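Local atomic coordinates of Non-structural protein 2 (PDB entry 1UTY), a protein that binds single-stranded RNA in bluetongue virus and is represented here by its RNA-binding domain. Residues A[30-36]-A[46-52]; A[17-21]-A[60-64]; A[65-70]-A[95-101]; A[77-81]-A[129-133]; A[36-40]-A[84-88]. All coordinates share one frame; numbering follows the deposited sequence. Where two conformers were deposited one is given.

Overall arrangement
Contacts 1 and 3 are backbone-paired strands of the same mixed sheet. Contact 1 is an antiparallel hairpin at one margin. Contact 3 is parallel and lies nearer the centre of the chain. Both also reach the second subunit. Contact 5 uses strand 34-39 of contact 1 and shares Gln36 with it, but has no hydrogen bond and is held by mainly aliphatic packing. Contact 4 sets a sulfur over a ring and touches both contacts 3 and 5. Contact 2 joins two loops through a weak hydrogen bond and a water, and it touches contacts 3 and 4. Contacts 1 to 4 are all partly buried; only contact 5 is a surface contact.

Contact 1 (A[30-36]-A[46-52]); sequences SSQPYCQ and KPVKNPE
Tyr34 and Val48 pair across an antiparallel beta hairpin made by strands 34-39 and 44-48, the latter an outermost strand of the sheet within this chain. Four backbone bonds hold it. Tyr34 N reaches Val48 O at 3.1 Å, and Val48 N reaches Tyr34 O at 2.9 Å. Gln36 N bonds Lys46 O at 2.7 Å, and Lys46 N returns to Gln36 O at 3.0 Å. Between them Cys35 faces Pro47 as a non-hydrogen-bonded pair, where the missing N-H of proline costs no bond. A C-H...O contact adds to this, with Pro47 CA 3.2 Å from Tyr34 O.

The apolar contacts lie on two faces. Pro47 turns to the Cys35 face, toward helix 22-29. On the other face Val48 CG2 touches the CB atoms of Tyr34 and Gln36. The Tyr34 ring has Lys49 O at its edge, and Pro51 CD comes 3.5 Å from Tyr34 CE2. Its OH bonds Pro145 O of the second subunit.

Among polar ends, Gln36 has CG anti to the backbone N (chi1 177°) and is extended beyond it. Its NE2 is hydrogen-bonded to Asn11 OD1. Glu52 OE1, 3.7 Å from Gln36 NE2, is only a near neighbour, not a hydrogen bond.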
# COMPACT_ATOMS: atom_id res chain seq x y z
N SER A 30 -2.73 30.73 -2.40
CA SER A 30 -4.10 31.13 -2.72
C SER A 30 -5.01 31.13 -1.49
O SER A 30 -6.21 31.34 -1.61
CB SER A 30 -4.67 30.24 -3.82
OG SER A 30 -3.66 29.96 -4.78
N SER A 31 -4.40 30.91 -0.33
CA SER A 31 -5.08 30.93 0.97
C SER A 31 -6.16 29.84 1.11
O SER A 31 -7.23 30.05 1.70
CB SER A 31 -5.63 32.34 1.29
OG SER A 31 -4.63 33.33 1.14
N GLN A 32 -5.88 28.67 0.55
CA GLN A 32 -6.79 27.54 0.63
C GLN A 32 -6.11 26.39 1.36
O GLN A 32 -4.89 26.23 1.26
CB GLN A 32 -7.26 27.11 -0.77
CG GLN A 32 -7.96 28.20 -1.59
CD GLN A 32 -9.34 28.56 -1.04
OE1 GLN A 32 -9.89 27.85 -0.19
NE2 GLN A 32 -9.89 29.66 -1.53
N PRO A 33 -6.86 25.60 2.12
CA PRO A 33 -6.27 24.43 2.80
C PRO A 33 -5.88 23.30 1.84
O PRO A 33 -4.81 22.72 2.01
CB PRO A 33 -7.36 23.99 3.80
CG PRO A 33 -8.63 24.73 3.42
CD PRO A 33 -8.29 25.78 2.42
N TYR A 34 -6.69 23.02 0.82
CA TYR A 34 -6.39 21.89 -0.07
C TYR A 34 -5.94 22.29 -1.46
O TYR A 34 -6.28 23.38 -1.95
CB TYR A 34 -7.59 20.95 -0.22
CG TYR A 34 -8.14 20.51 1.10
CD1 TYR A 34 -7.61 19.40 1.78
CD2 TYR A 34 -9.20 21.20 1.70
CE1 TYR A 34 -8.12 19.00 3.03
CE2 TYR A 34 -9.71 20.81 2.94
CZ TYR A 34 -9.18 19.71 3.59
OH TYR A 34 -9.70 19.34 4.82
N CYS A 35 -5.19 21.38 -2.10
CA CYS A 35 -5.07 21.42 -3.54
C CYS A 35 -5.82 20.25 -4.16
O CYS A 35 -5.45 19.09 -3.95
CB CYS A 35 -3.61 21.42 -3.98
SG CYS A 35 -3.45 21.84 -5.73
N GLN A 36 -6.89 20.55 -4.89
CA GLN A 36 -7.62 19.49 -5.59
C GLN A 36 -6.89 19.01 -6.85
O GLN A 36 -6.53 19.82 -7.73
CB GLN A 36 -9.03 19.94 -5.95
CG GLN A 36 -9.83 18.91 -6.75
CD GLN A 36 -11.20 19.43 -7.22
OE1 GLN A 36 -11.41 20.64 -7.30
NE2 GLN A 36 -12.11 18.53 -7.53
N LYS A 46 -6.60 22.66 -8.69
CA LYS A 46 -7.23 23.84 -8.09
C LYS A 46 -7.18 23.84 -6.58
O LYS A 46 -7.63 22.89 -5.96
CB LYS A 46 -8.69 24.00 -8.56
CG LYS A 46 -9.45 25.05 -7.76
CD LYS A 46 -10.73 25.53 -8.43
CE LYS A 46 -11.17 26.88 -7.85
NZ LYS A 46 -12.53 27.32 -8.32
N PRO A 47 -6.67 24.93 -5.99
CA PRO A 47 -6.76 25.16 -4.54
C PRO A 47 -8.22 25.31 -4.13
O PRO A 47 -8.93 26.11 -4.73
CB PRO A 47 -6.03 26.50 -4.34
CG PRO A 47 -5.18 26.64 -5.52
CD PRO A 47 -5.94 26.03 -6.67
N VAL A 48 -8.66 24.54 -3.13
CA VAL A 48 -10.06 24.58 -2.68
C VAL A 48 -10.21 24.59 -1.16
O VAL A 48 -9.27 24.27 -0.43
CB VAL A 48 -10.90 23.44 -3.29
CG1 VAL A 48 -11.12 23.67 -4.76
CG2 VAL A 48 -10.26 22.07 -3.01
N LYS A 49 -11.40 24.94 -0.70
CA LYS A 49 -11.66 25.06 0.73
C LYS A 49 -11.91 23.69 1.36
O LYS A 49 -11.60 23.48 2.55
CB LYS A 49 -12.82 26.03 1.03
CG LYS A 49 -14.13 25.79 0.25
CD LYS A 49 -15.21 26.86 0.56
CE LYS A 49 -15.33 27.91 -0.55
NZ LYS A 49 -16.27 29.06 -0.23
N ASN A 50 -12.49 22.78 0.60
CA ASN A 50 -12.93 21.52 1.18
C ASN A 50 -12.98 20.34 0.20
O ASN A 50 -13.15 20.53 -1.01
CB ASN A 50 -14.28 21.70 1.93
CG ASN A 50 -15.45 21.93 1.00
OD1 ASN A 50 -15.78 23.07 0.68
ND2 ASN A 50 -16.08 20.85 0.55
N PRO A 51 -12.83 19.12 0.71
CA PRO A 51 -13.00 17.92 -0.11
C PRO A 51 -14.47 17.69 -0.48
O PRO A 51 -15.37 18.08 0.26
CB PRO A 51 -12.50 16.79 0.79
CG PRO A 51 -12.66 17.30 2.16
CD PRO A 51 -12.50 18.79 2.11
N GLU A 52 -14.69 17.07 -1.62
CA GLU A 52 -16.02 16.79 -2.13
C GLU A 52 -16.39 15.36 -1.76
O GLU A 52 -15.50 14.57 -1.43
CB GLU A 52 -16.03 16.94 -3.65
CG GLU A 52 -15.68 18.33 -4.14
CD GLU A 52 -15.69 18.43 -5.66
OE1 GLU A 52 -15.45 17.39 -6.33
OE2 GLU A 52 -15.92 19.55 -6.17

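Contact 2 (A[17-21]-A[60-64]); sequences VTAKT and VPGPG
Val60 meets Thr21 through methyl groups, with Val60 CG2 4.3 Å from Thr21 CG2. Its carbonyl is linked to the other loop by water. Water 1 lies 2.9 Å from Val60 O and accepts the N-H of Val17, at 2.7 Å from Val17 N. The two backbones are thus bridged at this end of the contact.

Pro61 takes part with its carbonyl. Thr18 OG1 donates a weak hydrogen bond to Pro61 O, over 3.1 Å. The Thr18 hydroxyl lies between its own backbone N and carbonyl carbon (chi1 64°), which turns it to the Pro61 carbonyl.

Gly62 comes next, with an almost fully extended backbone. The methyl CG2 of Thr21 packs on its peptide, 3.4 Å from Gly62 C. Gly62 O itself is bonded by Tyr66 OH.

Pro63 closes the contact. Its ring atom CD lies 4.0 Å from Lys20 CB, beyond which the lysine chain bends and leads away. Pro63 N is 3.6 Å from Thr21 CG2, the same methyl that touches Gly62. Thr21 therefore works with both branches. CG2 packs on the second loop, while OG1 bonds Asp16 OD2 and caps Gly24 N as the N-cap residue.

At Gly64 the chain enters strand 64-70 and pairs with Leu79. The loop of Val17 to Thr21 leads from strand 10-15 into helix 22-29. The loop of Val60 to Pro63 leads from the parallel neighbour, strand 56-59, into strand 64-70. The contact joins these two loops where they leave adjacent strands.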
# COMPACT_ATOMS: atom_id res chain seq x y z
N VAL A 17 0.27 21.03 4.66
CA VAL A 17 0.31 22.21 5.52
C VAL A 17 1.68 22.92 5.54
O VAL A 17 1.73 24.16 5.66
CB VAL A 17 -0.19 21.86 6.98
CG1 VAL A 17 0.32 22.85 8.02
CG2 VAL A 17 -1.71 21.82 7.04
N THR A 18 2.77 22.16 5.45
CA THR A 18 4.11 22.76 5.41
C THR A 18 4.44 23.29 4.03
O THR A 18 5.46 23.95 3.86
CB THR A 18 5.26 21.81 5.94
OG1 THR A 18 5.38 20.66 5.09
CG2 THR A 18 4.93 21.25 7.31
N ALA A 19 3.58 23.01 3.06
CA ALA A 19 3.69 23.59 1.71
C ALA A 19 5.06 23.36 1.05
O ALA A 19 5.60 24.26 0.42
CB ALA A 19 3.36 25.07 1.74
N LYS A 20 5.61 22.16 1.21
CA LYS A 20 6.86 21.81 0.55
C LYS A 20 6.60 21.14 -0.81
O LYS A 20 7.52 21.00 -1.61
CB LYS A 20 7.75 20.93 1.45
CG LYS A 20 8.06 21.48 2.87
CD LYS A 20 8.69 22.85 2.83
CE LYS A 20 9.32 23.24 4.17
NZ LYS A 20 9.98 24.56 4.00
N THR A 21 5.36 20.73 -1.07
CA THR A 21 5.01 20.26 -2.41
C THR A 21 4.43 21.42 -3.23
O THR A 21 3.92 22.40 -2.66
CB THR A 21 3.98 19.10 -2.39
OG1 THR A 21 2.70 19.58 -1.96
CG2 THR A 21 4.35 18.01 -1.39
N VAL A 60 -0.31 14.85 3.39
CA VAL A 60 1.13 14.52 3.30
C VAL A 60 1.98 15.53 4.06
O VAL A 60 1.55 16.66 4.27
CB VAL A 60 1.64 14.35 1.83
CG1 VAL A 60 0.79 13.34 1.07
CG2 VAL A 60 1.71 15.66 1.09
N PRO A 61 3.18 15.13 4.49
CA PRO A 61 4.11 16.04 5.18
C PRO A 61 5.14 16.75 4.27
O PRO A 61 5.88 17.61 4.76
CB PRO A 61 4.84 15.09 6.13
CG PRO A 61 4.96 13.81 5.29
CD PRO A 61 3.73 13.76 4.40
N GLY A 62 5.18 16.39 2.98
CA GLY A 62 6.14 16.92 2.03
C GLY A 62 6.18 16.10 0.74
O GLY A 62 5.32 15.24 0.51
N PRO A 63 7.20 16.33 -0.08
CA PRO A 63 7.30 15.66 -1.38
C PRO A 63 7.49 14.15 -1.23
O PRO A 63 7.96 13.69 -0.19
CB PRO A 63 8.51 16.31 -2.06
CG PRO A 63 9.25 17.05 -1.00
CD PRO A 63 8.36 17.20 0.20
N GLY A 64 7.12 13.40 -2.26
CA GLY A 64 7.12 11.95 -2.18
C GLY A 64 6.27 11.28 -3.24
O GLY A 64 5.46 11.92 -3.93
O HOH W 1 -0.03 18.57 5.81

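Contact 3 (A[65-70]-A[95-101]); sequences AYRIQD and KFEGVSV
Ala65 O is held by two groups, the N-H of Glu97 at 2.9 Å from Glu97 N and water 2, which lies within bonding distance of Glu97 OE1 as well. This begins a parallel beta pairing of strands 64-70 and 97-110 within the mixed sheet. Arg67 continues it. Its N bonds Glu97 O, and its O accepts the shortest of the four backbone bonds between the strands, 2.7 Å from Val99 N. Gln69 N then bonds Val99 O at 2.9 Å. Further along, water 3 links Gln69 O to Val101 N.

One face carries Tyr66, Ile68, Glu97 and Val99. Val99 CG2 meets the edge of the Tyr66 ring, 4.1 Å from Tyr66 CD1. Val101 CG2 touches Ile68 CG2 at 3.6 Å, with Cys122 of strand 113-123 nearby. The Glu97 carboxylate is bonded by backbone N-H groups of Met125 and Gly126.

On the opposite face the CD1-CE1 side of Phe96 lies over one face of the Arg67 guanidinium, planes 35° apart. The arginine bends at chi3 (-93°), which turns that face to the ring. Arg67 NE bonds Ser76 OG, and Arg67 NH2 makes a salt bridge with Glu92. Phe96 CD1 sits over the centre of the guanidinium, 3.6 Å from Arg67 CZ.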
# COMPACT_ATOMS: atom_id res chain seq x y z
N ALA A 65 6.50 9.98 -3.39
CA ALA A 65 5.67 9.11 -4.19
C ALA A 65 4.59 8.52 -3.29
O ALA A 65 4.90 7.87 -2.30
CB ALA A 65 6.51 8.01 -4.79
N TYR A 66 3.33 8.75 -3.64
CA TYR A 66 2.20 8.29 -2.84
C TYR A 66 1.22 7.47 -3.69
O TYR A 66 0.76 7.92 -4.74
CB TYR A 66 1.47 9.46 -2.20
CG TYR A 66 2.35 10.36 -1.36
CD1 TYR A 66 2.61 10.05 -0.03
CD2 TYR A 66 2.90 11.54 -1.88
CE1 TYR A 66 3.40 10.86 0.75
CE2 TYR A 66 3.68 12.37 -1.10
CZ TYR A 66 3.92 12.01 0.22
OH TYR A 66 4.70 12.79 1.04
N ARG A 67 0.91 6.27 -3.22
CA ARG A 67 -0.05 5.41 -3.90
C ARG A 67 -1.24 5.16 -3.01
O ARG A 67 -1.13 4.48 -1.99
CB ARG A 67 0.62 4.08 -4.28
CG ARG A 67 -0.28 3.07 -4.98
CD ARG A 67 0.50 1.99 -5.71
NE ARG A 67 0.73 2.34 -7.12
CZ ARG A 67 1.64 1.76 -7.92
NH1 ARG A 67 2.45 0.80 -7.46
NH2 ARG A 67 1.73 2.15 -9.19
N ILE A 68 -2.39 5.73 -3.37
CA ILE A 68 -3.59 5.48 -2.59
C ILE A 68 -4.17 4.13 -2.97
O ILE A 68 -4.43 3.89 -4.13
CB ILE A 68 -4.62 6.60 -2.78
CG1 ILE A 68 -4.10 7.91 -2.21
CG2 ILE A 68 -5.95 6.20 -2.12
CD1 ILE A 68 -4.75 9.16 -2.81
N GLN A 69 -4.37 3.26 -1.98
CA GLN A 69 -4.90 1.93 -2.26
C GLN A 69 -6.29 1.65 -1.70
O GLN A 69 -6.49 1.39 -0.50
CB GLN A 69 -3.91 0.83 -1.90
CG GLN A 69 -3.34 0.19 -3.14
CD GLN A 69 -1.84 0.25 -3.17
OE1 GLN A 69 -1.23 1.00 -2.41
NE2 GLN A 69 -1.22 -0.56 -4.04
N ASP A 70 -7.24 1.70 -2.62
CA ASP A 70 -8.64 1.62 -2.29
C ASP A 70 -9.25 0.43 -3.03
O ASP A 70 -10.08 0.59 -3.92
CB ASP A 70 -9.31 2.94 -2.67
CG ASP A 70 -10.72 3.03 -2.17
OD1 ASP A 70 -11.13 2.13 -1.38
OD2 ASP A 70 -11.49 3.96 -2.52
N LYS A 95 8.73 3.32 -7.43
CA LYS A 95 8.30 2.94 -6.08
C LYS A 95 7.30 4.00 -5.58
O LYS A 95 7.41 5.18 -5.92
CB LYS A 95 9.48 2.98 -5.09
CG LYS A 95 10.57 1.93 -5.24
CD LYS A 95 11.50 1.87 -3.99
CE LYS A 95 12.98 1.84 -4.41
NZ LYS A 95 13.87 0.85 -3.69
N PHE A 96 6.38 3.57 -4.70
CA PHE A 96 5.48 4.47 -4.00
C PHE A 96 5.33 4.07 -2.55
O PHE A 96 5.44 2.89 -2.21
CB PHE A 96 4.09 4.43 -4.63
CG PHE A 96 4.08 4.82 -6.04
CD1 PHE A 96 4.36 3.89 -7.03
CD2 PHE A 96 3.82 6.13 -6.39
CE1 PHE A 96 4.39 4.27 -8.35
CE2 PHE A 96 3.85 6.52 -7.69
CZ PHE A 96 4.14 5.60 -8.69
N GLU A 97 5.02 5.04 -1.71
CA GLU A 97 4.48 4.75 -0.40
C GLU A 97 3.02 4.32 -0.55
O GLU A 97 2.17 5.12 -0.93
CB GLU A 97 4.59 5.96 0.50
CG GLU A 97 4.03 5.72 1.89
CD GLU A 97 4.08 6.94 2.78
OE1 GLU A 97 4.81 7.90 2.46
OE2 GLU A 97 3.37 6.93 3.80
N GLY A 98 2.73 3.05 -0.25
CA GLY A 98 1.37 2.55 -0.16
C GLY A 98 0.60 3.23 0.96
O GLY A 98 0.85 3.03 2.13
N VAL A 99 -0.34 4.07 0.58
CA VAL A 99 -1.12 4.82 1.54
C VAL A 99 -2.47 4.11 1.64
O VAL A 99 -3.07 3.76 0.61
CB VAL A 99 -1.31 6.29 1.07
CG1 VAL A 99 -2.19 7.06 2.04
CG2 VAL A 99 0.04 6.98 0.89
N SER A 100 -2.91 3.88 2.87
CA SER A 100 -4.21 3.30 3.14
C SER A 100 -5.36 4.33 3.18
O SER A 100 -5.17 5.52 3.48
CB SER A 100 -4.18 2.54 4.47
OG SER A 100 -3.51 1.30 4.34
N VAL A 101 -6.56 3.83 2.91
CA VAL A 101 -7.76 4.63 2.95
C VAL A 101 -8.53 4.26 4.21
O VAL A 101 -8.73 3.09 4.50
CB VAL A 101 -8.65 4.32 1.72
CG1 VAL A 101 -10.07 4.82 1.93
CG2 VAL A 101 -8.06 4.92 0.49
O HOH W 2 6.24 8.68 0.26
O HOH W 3 -6.73 0.84 2.06

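Contact 4 (A[77-81]-A[129-133]); sequences LMLTP and QPYMR
A Met-aromatic contact between Met78 and Tyr131 ties strand 73-79 to the long loop that follows strand 113-123. Met78 SD stands almost squarely over the Tyr131 ring, 4.4 Å from its centroid and 3° off the normal. Met78 CG lies over the same face as a CH-pi contact, 3.9 Å from the centroid. Nearer the hydroxyl end of the ring, Met78 CB comes 3.4 Å from Tyr131 OH. The methionine chain bends at chi2 (-57°), and this brings its sulfur back over the ring.

The sulfur has backbone company too. Tyr131 N gives it a weak hydrogen bond, with Tyr131 N 3.6 Å from Met78 SD. Pro130 CA lies 3.7 Å from Met78 SD. Tyr131 has a left-handed backbone conformation, and the residue meets Met78 with both its amide and its ring.

Thr80 packs one step further along. Its methyl CG2 touches Pro130 CB at 3.8 Å and reaches the edge of the Tyr131 ring, 3.9 Å from Tyr131 CE1. Its hydroxyl turns the other way, into the following turn, where it bonds Gly83 O and His82 N. The ring of Pro130 also rests on the carbonyl of Leu79.

Other residues fix the tyrosine. Its OH bonds Glu85 of strand 84-87, and Trp94 meets its ring edge-to-face. Trp91, Trp94 and Phe96 also touch Met78. A methionine sulfur over an aromatic face is the Met-aromatic motif; here the weak N-H bond to the same sulfur adds to it, packing a loop onto a strand.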
# COMPACT_ATOMS: atom_id res chain seq x y z
N LEU A 77 0.61 8.97 -7.26
CA LEU A 77 0.91 10.39 -7.36
C LEU A 77 2.37 10.69 -7.04
O LEU A 77 2.92 10.21 -6.04
CB LEU A 77 0.01 11.20 -6.42
CG LEU A 77 -1.50 11.04 -6.54
CD1 LEU A 77 -2.01 10.09 -5.42
CD2 LEU A 77 -2.16 12.40 -6.46
N MET A 78 2.98 11.48 -7.91
CA MET A 78 4.27 12.09 -7.63
C MET A 78 4.06 13.54 -7.22
O MET A 78 3.65 14.37 -8.04
CB MET A 78 5.17 12.02 -8.86
CG MET A 78 5.56 10.62 -9.27
SD MET A 78 6.39 9.70 -7.95
CE MET A 78 6.84 8.28 -8.86
N LEU A 79 4.31 13.84 -5.96
CA LEU A 79 4.21 15.23 -5.49
C LEU A 79 5.59 15.76 -5.22
O LEU A 79 6.26 15.30 -4.29
CB LEU A 79 3.34 15.33 -4.22
CG LEU A 79 1.98 14.62 -4.28
CD1 LEU A 79 1.24 14.77 -2.95
CD2 LEU A 79 1.10 15.13 -5.49
N THR A 80 6.03 16.70 -6.05
CA THR A 80 7.34 17.29 -5.84
C THR A 80 7.18 18.73 -5.42
O THR A 80 6.06 19.23 -5.39
CB THR A 80 8.26 17.16 -7.10
OG1 THR A 80 7.81 18.05 -8.12
CG2 THR A 80 8.16 15.76 -7.72
N PRO A 81 8.30 19.40 -5.08
CA PRO A 81 8.28 20.84 -4.84
C PRO A 81 7.95 21.60 -6.11
O PRO A 81 7.47 22.73 -6.04
CB PRO A 81 9.72 21.16 -4.40
CG PRO A 81 10.37 19.85 -4.09
CD PRO A 81 9.65 18.83 -4.92
N GLN A 129 10.74 8.83 -1.96
CA GLN A 129 11.00 9.99 -2.78
C GLN A 129 10.36 9.80 -4.14
O GLN A 129 10.20 8.65 -4.60
CB GLN A 129 12.50 10.21 -2.94
CG GLN A 129 13.23 10.63 -1.67
CD GLN A 129 14.73 10.51 -1.82
OE1 GLN A 129 15.36 9.64 -1.19
NE2 GLN A 129 15.31 11.35 -2.66
N PRO A 130 10.01 10.91 -4.80
CA PRO A 130 9.44 10.85 -6.13
C PRO A 130 10.48 10.32 -7.12
O PRO A 130 11.68 10.54 -6.95
CB PRO A 130 9.15 12.33 -6.44
CG PRO A 130 9.08 12.99 -5.08
CD PRO A 130 10.14 12.30 -4.31
N TYR A 131 10.01 9.60 -8.13
CA TYR A 131 10.83 9.11 -9.23
C TYR A 131 12.03 8.26 -8.81
O TYR A 131 13.12 8.42 -9.35
CB TYR A 131 11.22 10.26 -10.19
CG TYR A 131 9.99 11.05 -10.62
CD1 TYR A 131 9.68 12.28 -10.03
CD2 TYR A 131 9.11 10.54 -11.57
CE1 TYR A 131 8.54 12.99 -10.40
CE2 TYR A 131 7.98 11.23 -11.96
CZ TYR A 131 7.69 12.46 -11.36
OH TYR A 131 6.57 13.13 -11.74
N MET A 132 11.81 7.36 -7.85
CA MET A 132 12.76 6.29 -7.54
C MET A 132 12.35 5.00 -8.29
O MET A 132 11.22 4.55 -8.18
CB MET A 132 12.83 6.03 -6.03
CG MET A 132 13.73 7.00 -5.19
SD MET A 132 15.05 7.96 -6.03
CE MET A 132 16.12 6.55 -6.77
N ARG A 133 13.28 4.43 -9.05
CA ARG A 133 13.04 3.19 -9.78
C ARG A 133 12.56 2.07 -8.85
O ARG A 133 13.06 1.94 -7.74
CB ARG A 133 14.32 2.72 -10.47
CG ARG A 133 14.45 3.12 -11.93
CD ARG A 133 15.83 2.76 -12.54
NE ARG A 133 16.68 2.03 -11.60
CZ ARG A 133 17.66 2.57 -10.87
NH1 ARG A 133 17.95 3.86 -10.98
NH2 ARG A 133 18.36 1.81 -10.04

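Contact 5 (A[36-40]-A[84-88]); sequences QIKIG and VEATT
Ile37 and Ile39 meet Val84, Ala86 and Thr88 with no aromatic ring, side-chain amide or carboxylate in the contact, so there are no flat faces or edges to match. Aliphatic side chains make most of the contact. Ile37 CD1 touches Val84 CG2 at 3.5 Å, and these two side chains run past each other in opposite directions. The Ile37 chain is extended at its second torsion (chi2 171°), which carries CD1 out to the valine. Its other branch, CG2, is only loosely in touch, 4.5 Å from Ala86 CB.

Two residues on, Ile39 also points across the gap. Its CD1 packs on the methyl of Ala86, 3.6 Å from Ala86 CB, and lies 4.0 Å from Thr87 N. Its CG2 reaches Thr88, 4.2 Å from Thr88 OG1.

The backbones stay apart. The axes of strands 36-39 and 84-87 approach no closer than 8.0 Å, at 38° to each other. The nearest CA atoms, of Ile39 and Thr87, are 7.0 Å apart. The two strands belong to one mixed sheet but are not neighbours in it. Strand 34-39 pairs with 10-15 and 44-48. Strand 84-87 is an outermost strand of the sheet within this chain and pairs with 73-79. This is consistent with a strongly curved sheet that brings the two strands opposite each other. Leu77 and Ile75 of strand 73-79 touch the same isoleucines, and Phe45 touches Val84.

No hydrogen bond or charge pair crosses the contact. It rests on van der Waals and hydrophobic packing alone, and nothing in it fixes a hydrogen-bonded strand register.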
# COMPACT_ATOMS: atom_id res chain seq x y z
N GLN A 36 -6.89 20.55 -4.89
CA GLN A 36 -7.62 19.49 -5.59
C GLN A 36 -6.89 19.01 -6.85
O GLN A 36 -6.53 19.82 -7.73
CB GLN A 36 -9.03 19.94 -5.95
CG GLN A 36 -9.83 18.91 -6.75
CD GLN A 36 -11.20 19.43 -7.22
OE1 GLN A 36 -11.41 20.64 -7.30
NE2 GLN A 36 -12.11 18.53 -7.53
N ILE A 37 -6.70 17.68 -6.93
CA ILE A 37 -6.28 17.02 -8.16
C ILE A 37 -7.40 16.12 -8.67
O ILE A 37 -7.80 15.17 -8.01
CB ILE A 37 -4.99 16.20 -7.94
CG1 ILE A 37 -3.91 17.09 -7.32
CG2 ILE A 37 -4.51 15.57 -9.28
CD1 ILE A 37 -2.69 16.34 -6.88
N LYS A 38 -7.91 16.45 -9.85
CA LYS A 38 -8.98 15.68 -10.48
C LYS A 38 -8.41 14.89 -11.65
O LYS A 38 -7.80 15.47 -12.55
CB LYS A 38 -10.09 16.60 -10.96
CG LYS A 38 -11.28 15.86 -11.56
CD LYS A 38 -12.54 16.73 -11.54
CE LYS A 38 -12.61 17.65 -12.75
NZ LYS A 38 -13.80 18.59 -12.69
N ILE A 39 -8.61 13.58 -11.61
CA ILE A 39 -8.14 12.69 -12.69
C ILE A 39 -9.35 12.12 -13.39
O ILE A 39 -10.30 11.70 -12.73
CB ILE A 39 -7.26 11.55 -12.12
CG1 ILE A 39 -6.02 12.11 -11.44
CG2 ILE A 39 -6.81 10.61 -13.24
CD1 ILE A 39 -5.37 11.11 -10.52
N GLY A 40 -9.35 12.13 -14.72
CA GLY A 40 -10.45 11.55 -15.48
C GLY A 40 -10.66 12.22 -16.83
O GLY A 40 -9.75 12.79 -17.39
N VAL A 84 3.32 18.14 -9.97
CA VAL A 84 2.45 17.05 -9.58
C VAL A 84 2.21 16.19 -10.82
O VAL A 84 2.00 16.71 -11.91
CB VAL A 84 1.09 17.54 -8.97
CG1 VAL A 84 0.54 18.72 -9.75
CG2 VAL A 84 0.07 16.47 -9.00
N GLU A 85 2.25 14.87 -10.63
CA GLU A 85 1.93 13.91 -11.66
C GLU A 85 1.07 12.79 -11.08
O GLU A 85 1.34 12.29 -9.98
CB GLU A 85 3.20 13.36 -12.31
CG GLU A 85 3.00 12.95 -13.75
CD GLU A 85 4.25 12.43 -14.44
OE1 GLU A 85 5.34 12.31 -13.81
OE2 GLU A 85 4.14 12.15 -15.65
N ALA A 86 0.02 12.40 -11.79
CA ALA A 86 -0.90 11.40 -11.22
C ALA A 86 -1.61 10.51 -12.24
O ALA A 86 -1.75 10.84 -13.43
CB ALA A 86 -1.91 12.06 -10.28
N THR A 87 -2.03 9.35 -11.75
CA THR A 87 -2.65 8.37 -12.61
C THR A 87 -3.42 7.33 -11.83
O THR A 87 -3.10 6.99 -10.67
CB THR A 87 -1.61 7.72 -13.53
OG1 THR A 87 -2.27 6.88 -14.47
CG2 THR A 87 -0.73 6.76 -12.77
N THR A 88 -4.40 6.80 -12.52
CA THR A 88 -5.35 5.85 -12.01
C THR A 88 -4.95 4.46 -12.51
O THR A 88 -5.54 3.46 -12.12
CB THR A 88 -6.71 6.30 -12.56
OG1 THR A 88 -7.48 6.88 -11.49
CG2 THR A 88 -7.51 5.18 -13.07